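PDB 7C7D: alpha-1,3-glucanase from Streptomyces thermodiastaticus, which hydrolyses alpha-1,3-glucosidic linkages of alpha-1,3-glucan as a thermostable glycoside hydrolase of family GH87. Local coordinates for residues 142-154 against 293-305. Residues are numbered along the deposited sequence; the frame is centred on the assembly and turned at random.
Sequences TSKYSYVDTGWIP and VIGEVTERVDSSP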
loop_
_atom_site.group_PDB
_atom_site.type_symbol
_atom_site.label_atom_id
_atom_site.label_comp_id
_atom_site.label_asym_id
_atom_site.label_seq_id
_atom_site.Cartn_x
_atom_site.Cartn_y
_atom_site.Cartn_z
ATOM N N THR A 142 1.834 -20.905 0.328
ATOM C CA THR A 142 1.562 -21.285 -1.048
ATOM C C THR A 142 2.108 -20.238 -2.003
ATOM O O THR A 142 2.363 -19.090 -1.630
ATOM C CB THR A 142 0.063 -21.491 -1.293
ATOM O OG1 THR A 142 -0.137 -21.940 -2.639
ATOM C CG2 THR A 142 -0.708 -20.193 -1.064
ATOM N N SER A 143 2.285 -20.671 -3.252
ATOM C CA SER A 143 2.624 -19.805 -4.372
ATOM C C SER A 143 1.408 -19.444 -5.211
ATOM O O SER A 143 1.545 -18.691 -6.182
ATOM C CB SER A 143 3.679 -20.471 -5.261
ATOM O OG SER A 143 3.210 -21.729 -5.732
ATOM N N LYS A 144 0.223 -19.930 -4.828
ATOM C CA LYS A 144 -0.974 -19.773 -5.648
ATOM C C LYS A 144 -1.273 -18.311 -5.956
ATOM O O LYS A 144 -1.675 -17.980 -7.076
ATOM C CB LYS A 144 -2.165 -20.429 -4.944
ATOM C CG LYS A 144 -3.499 -20.136 -5.615
ATOM C CD LYS A 144 -4.656 -20.796 -4.894
ATOM C CE LYS A 144 -5.955 -20.529 -5.639
ATOM N NZ LYS A 144 -7.127 -21.141 -4.971
ATOM N N TYR A 145 -1.083 -17.424 -4.982
ATOM C CA TYR A 145 -1.443 -16.019 -5.126
ATOM C C TYR A 145 -0.276 -15.158 -5.573
ATOM O O TYR A 145 -0.409 -13.929 -5.623
ATOM C CB TYR A 145 -2.035 -15.486 -3.818
ATOM C CG TYR A 145 -3.099 -16.395 -3.273
ATOM C CD1 TYR A 145 -4.368 -16.416 -3.832
ATOM C CD2 TYR A 145 -2.835 -17.253 -2.216
ATOM C CE1 TYR A 145 -5.346 -17.260 -3.348
ATOM C CE2 TYR A 145 -3.804 -18.101 -1.721
ATOM C CZ TYR A 145 -5.058 -18.104 -2.292
ATOM O OH TYR A 145 -6.021 -18.948 -1.793
ATOM N N SER A 146 0.856 -15.776 -5.897
ATOM C CA SER A 146 2.108 -15.097 -6.177
ATOM C C SER A 146 2.541 -15.365 -7.614
ATOM O O SER A 146 1.956 -16.192 -8.318
ATOM C CB SER A 146 3.192 -15.571 -5.201
ATOM O OG SER A 146 2.838 -15.273 -3.857
ATOM N N TYR A 147 3.588 -14.650 -8.042
ATOM C CA TYR A 147 4.192 -14.799 -9.366
ATOM C C TYR A 147 3.243 -14.320 -10.457
ATOM O O TYR A 147 2.630 -15.118 -11.184
ATOM C CB TYR A 147 4.698 -16.227 -9.612
ATOM C CG TYR A 147 5.681 -16.676 -8.557
ATOM C CD1 TYR A 147 7.033 -16.377 -8.666
ATOM C CD2 TYR A 147 5.254 -17.374 -7.439
ATOM C CE1 TYR A 147 7.938 -16.774 -7.687
ATOM C CE2 TYR A 147 6.145 -17.769 -6.457
ATOM C CZ TYR A 147 7.483 -17.477 -6.592
ATOM O OH TYR A 147 8.375 -17.862 -5.623
ATOM N N VAL A 148 3.124 -13.003 -10.561
ATOM C CA VAL A 148 2.155 -12.329 -11.409
ATOM C C VAL A 148 2.904 -11.653 -12.545
ATOM O O VAL A 148 3.872 -10.918 -12.312
ATOM C CB VAL A 148 1.355 -11.298 -10.593
ATOM C CG1 VAL A 148 0.456 -10.469 -11.492
ATOM C CG2 VAL A 148 0.555 -11.989 -9.498
ATOM N N ASP A 149 2.447 -11.891 -13.770
ATOM C CA ASP A 149 2.958 -11.216 -14.950
ATOM C C ASP A 149 1.971 -10.143 -15.390
ATOM O O ASP A 149 0.753 -10.357 -15.370
ATOM C CB ASP A 149 3.129 -12.209 -16.099
ATOM C CG ASP A 149 4.390 -13.029 -15.978
ATOM O OD1 ASP A 149 5.328 -12.579 -15.292
ATOM O OD2 ASP A 149 4.443 -14.123 -16.578
ATOM N N THR A 150 2.506 -8.986 -15.782
ATOM C CA THR A 150 1.720 -7.908 -16.385
ATOM C C THR A 150 2.485 -7.400 -17.611
ATOM O O THR A 150 3.052 -6.306 -17.600
ATOM C CB THR A 150 1.441 -6.781 -15.382
ATOM O OG1 THR A 150 2.680 -6.236 -14.910
ATOM C CG2 THR A 150 0.626 -7.286 -14.191
ATOM N N GLY A 151 2.496 -8.210 -18.673
ATOM C CA GLY A 151 3.268 -7.886 -19.861
ATOM C C GLY A 151 2.822 -6.627 -20.575
ATOM O O GLY A 151 3.595 -6.062 -21.359
ATOM N N TRP A 152 1.593 -6.173 -20.327
ATOM C CA TRP A 152 1.089 -4.959 -20.955
ATOM C C TRP A 152 1.582 -3.689 -20.272
ATOM O O TRP A 152 1.344 -2.596 -20.791
ATOM C CB TRP A 152 -0.441 -4.965 -20.961
ATOM C CG TRP A 152 -1.017 -4.762 -19.594
ATOM C CD1 TRP A 152 -1.328 -3.573 -19.003
ATOM C CD2 TRP A 152 -1.330 -5.780 -18.640
ATOM N NE1 TRP A 152 -1.824 -3.787 -17.741
ATOM C CE2 TRP A 152 -1.835 -5.134 -17.493
ATOM C CE3 TRP A 152 -1.237 -7.175 -18.643
ATOM C CZ2 TRP A 152 -2.245 -5.835 -16.362
ATOM C CZ3 TRP A 152 -1.645 -7.869 -17.517
ATOM C CH2 TRP A 152 -2.143 -7.198 -16.394
ATOM N N ILE A 153 2.236 -3.808 -19.121
ATOM C CA ILE A 153 2.813 -2.657 -18.422
ATOM C C ILE A 153 4.266 -2.549 -18.852
ATOM O O ILE A 153 5.086 -3.403 -18.465
ATOM C CB ILE A 153 2.692 -2.810 -16.901
ATOM C CG1 ILE A 153 1.221 -2.922 -16.499
ATOM C CG2 ILE A 153 3.347 -1.628 -16.198
ATOM C CD1 ILE A 153 0.991 -2.925 -15.002
ATOM N N PRO A 154 4.641 -1.541 -19.643
ATOM C CA PRO A 154 6.012 -1.466 -20.160
ATOM C C PRO A 154 7.030 -1.388 -19.034
ATOM O O PRO A 154 6.914 -0.567 -18.120
ATOM C CB PRO A 154 6.005 -0.185 -21.000
ATOM C CG PRO A 154 4.576 0.014 -21.380
ATOM C CD PRO A 154 3.761 -0.518 -20.237
ATOM N N VAL A 293 -12.599 -9.895 3.986
ATOM C CA VAL A 293 -12.950 -10.303 2.627
ATOM C C VAL A 293 -11.665 -10.778 1.978
ATOM O O VAL A 293 -10.741 -9.984 1.752
ATOM C CB VAL A 293 -13.614 -9.189 1.807
ATOM C CG1 VAL A 293 -13.898 -9.680 0.394
ATOM C CG2 VAL A 293 -14.895 -8.731 2.484
ATOM N N ILE A 294 -11.589 -12.080 1.720
ATOM C CA ILE A 294 -10.400 -12.725 1.187
ATOM C C ILE A 294 -10.806 -13.428 -0.099
ATOM O O ILE A 294 -11.667 -14.318 -0.084
ATOM C CB ILE A 294 -9.784 -13.702 2.198
ATOM C CG1 ILE A 294 -9.520 -12.990 3.533
ATOM C CG2 ILE A 294 -8.513 -14.307 1.639
ATOM C CD1 ILE A 294 -8.895 -13.877 4.592
ATOM N N GLY A 295 -10.206 -13.015 -1.213
ATOM C CA GLY A 295 -10.544 -13.555 -2.510
ATOM C C GLY A 295 -9.644 -14.709 -2.898
ATOM O O GLY A 295 -8.906 -15.274 -2.086
ATOM N N GLU A 296 -9.731 -15.071 -4.178
ATOM C CA GLU A 296 -8.894 -16.104 -4.776
ATOM C C GLU A 296 -8.221 -15.569 -6.032
ATOM O O GLU A 296 -7.921 -16.323 -6.958
ATOM C CB GLU A 296 -9.694 -17.374 -5.067
ATOM C CG GLU A 296 -10.273 -18.021 -3.819
ATOM C CD GLU A 296 -9.211 -18.588 -2.883
ATOM O OE1 GLU A 296 -8.128 -18.978 -3.371
ATOM O OE2 GLU A 296 -9.456 -18.647 -1.658
ATOM N N VAL A 297 -7.966 -14.266 -6.066
ATOM C CA VAL A 297 -7.408 -13.629 -7.252
ATOM C C VAL A 297 -5.919 -13.934 -7.323
ATOM O O VAL A 297 -5.174 -13.708 -6.357
ATOM C CB VAL A 297 -7.677 -12.116 -7.224
ATOM C CG1 VAL A 297 -7.009 -11.439 -8.406
ATOM C CG2 VAL A 297 -9.180 -11.850 -7.224
ATOM N N THR A 298 -5.482 -14.471 -8.459
ATOM C CA THR A 298 -4.091 -14.851 -8.655
ATOM C C THR A 298 -3.458 -14.131 -9.834
ATOM O O THR A 298 -2.291 -14.387 -10.154
ATOM C CB THR A 298 -3.969 -16.367 -8.848
ATOM O OG1 THR A 298 -4.526 -16.715 -10.117
ATOM C CG2 THR A 298 -4.728 -17.117 -7.759
ATOM N N GLU A 299 -4.187 -13.234 -10.484
ATOM C CA GLU A 299 -3.687 -12.552 -11.662
ATOM C C GLU A 299 -4.281 -11.156 -11.676
ATOM O O GLU A 299 -5.147 -10.822 -10.868
ATOM C CB GLU A 299 -4.076 -13.303 -12.931
ATOM C CG GLU A 299 -5.565 -13.467 -13.069
ATOM C CD GLU A 299 -5.942 -14.623 -13.957
ATOM O OE1 GLU A 299 -5.167 -14.952 -14.881
ATOM O OE2 GLU A 299 -7.013 -15.207 -13.718
ATOM N N ARG A 300 -3.817 -10.344 -12.616
ATOM C CA ARG A 300 -4.334 -8.996 -12.803
ATOM C C ARG A 300 -5.037 -8.939 -14.153
ATOM O O ARG A 300 -4.382 -8.943 -15.202
ATOM C CB ARG A 300 -3.214 -7.967 -12.713
ATOM C CG ARG A 300 -3.720 -6.558 -12.827
ATOM C CD ARG A 300 -2.586 -5.597 -12.745
ATOM N NE ARG A 300 -3.041 -4.239 -12.971
ATOM C CZ ARG A 300 -2.323 -3.168 -12.663
ATOM N NH1 ARG A 300 -1.121 -3.315 -12.123
ATOM N NH2 ARG A 300 -2.809 -1.962 -12.896
ATOM N N VAL A 301 -6.364 -8.907 -14.121
ATOM C CA VAL A 301 -7.200 -8.761 -15.307
ATOM C C VAL A 301 -7.828 -7.376 -15.215
ATOM O O VAL A 301 -8.789 -7.163 -14.467
ATOM C CB VAL A 301 -8.268 -9.858 -15.397
ATOM C CG1 VAL A 301 -9.052 -9.740 -16.703
ATOM C CG2 VAL A 301 -7.632 -11.240 -15.279
ATOM N N ASP A 302 -7.281 -6.420 -15.969
ATOM C CA ASP A 302 -7.667 -5.029 -15.762
ATOM C C ASP A 302 -9.147 -4.799 -16.040
ATOM O O ASP A 302 -9.774 -3.961 -15.382
ATOM C CB ASP A 302 -6.779 -4.094 -16.585
ATOM C CG ASP A 302 -5.463 -3.788 -15.889
ATOM O OD1 ASP A 302 -5.374 -4.020 -14.661
ATOM O OD2 ASP A 302 -4.524 -3.310 -16.561
ATOM N N SER A 303 -9.729 -5.560 -16.967
ATOM C CA SER A 303 -11.127 -5.390 -17.344
ATOM C C SER A 303 -12.103 -6.104 -16.413
ATOM O O SER A 303 -13.317 -5.982 -16.611
ATOM C CB SER A 303 -11.347 -5.879 -18.779
ATOM O OG SER A 303 -10.997 -7.249 -18.910
ATOM N N SER A 304 -11.618 -6.843 -15.414
ATOM C CA SER A 304 -12.494 -7.601 -14.533
ATOM C C SER A 304 -12.551 -6.961 -13.154
ATOM O O SER A 304 -11.499 -6.680 -12.564
ATOM C CB SER A 304 -12.001 -9.045 -14.408
ATOM O OG SER A 304 -13.017 -9.860 -13.855
ATOM N N PRO A 305 -13.746 -6.722 -12.600
ATOM C CA PRO A 305 -13.873 -6.050 -11.293
ATOM C C PRO A 305 -13.666 -7.013 -10.129
ATOM O O PRO A 305 -14.543 -7.207 -9.293
ATOM C CB PRO A 305 -15.309 -5.515 -11.351
ATOM C CG PRO A 305 -16.041 -6.565 -12.144
ATOM C CD PRO A 305 -15.062 -6.982 -13.218
HETATM O O HOH W 1 -0.720 -16.961 -9.610
HETATM O O HOH W 2 -7.278 -16.740 -0.234
HETATM O O HOH W 3 -1.719 -11.333 -14.376
#
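Lys-144 and Tyr-145 meet Glu-296 where a loop of the N-terminal beta-sandwich domain, running from strand 133-142 to strand 163-169, lies along a loop leaving strand 292-294 of the right-handed parallel beta-helix, the fold of pectate lyase-like enzymes. Both donors grip one oxygen. Tyr-145 OH bonds to Glu-296 OE1 at 2.6 Å on the syn side, 23° out of the carboxylate plane; Lys-144 NZ forms a salt bridge to Glu-296 OE1 at 2.9 Å from the opposite face. The lysine chain, extended from CG to NZ, lays CG over the centre of the Tyr-145 ring and crosses the glutamate at about a right angle. Glu-296 folds back at its CB-CG bond (chi2 -67°), which brings OE1 to the two donors, and an ammonium and a hydroxyl donating to the same oxygen would probably favour the ionised carboxylate. At the edge of the Tyr-145 ring, near its plane, lies Val-297 O, while the methyl Thr-298 CG2 rests 3.2 Å from Lys-144 O. Water 3 joins the backbones, donating to Asp-149 O and accepting from Arg-300 N.

Further along, the Arg-300 chain runs alongside Thr-150 and Trp-152, its CD 3.9 Å from Thr-150 CG2 and 3.6 Å from Trp-152 CZ2, with indole and guanidinium planes nearly perpendicular, 88° apart. Ile-153 CD1 covers one guanidinium face, and CG1 of the same isoleucine lies against a face of the indole. Two carboxylates fix the arginine's rotation: Asp-376, elsewhere on the beta-helix, pairs with NH1, and Asp-302 takes NE. The other oxygen, Asp-302 OD2, sits 3.0 Å from Trp-152 NE1, whereas Asp-302 OD1 receives Arg-300 NE at 2.9 Å through its syn lone pair, close to the guanidinium plane.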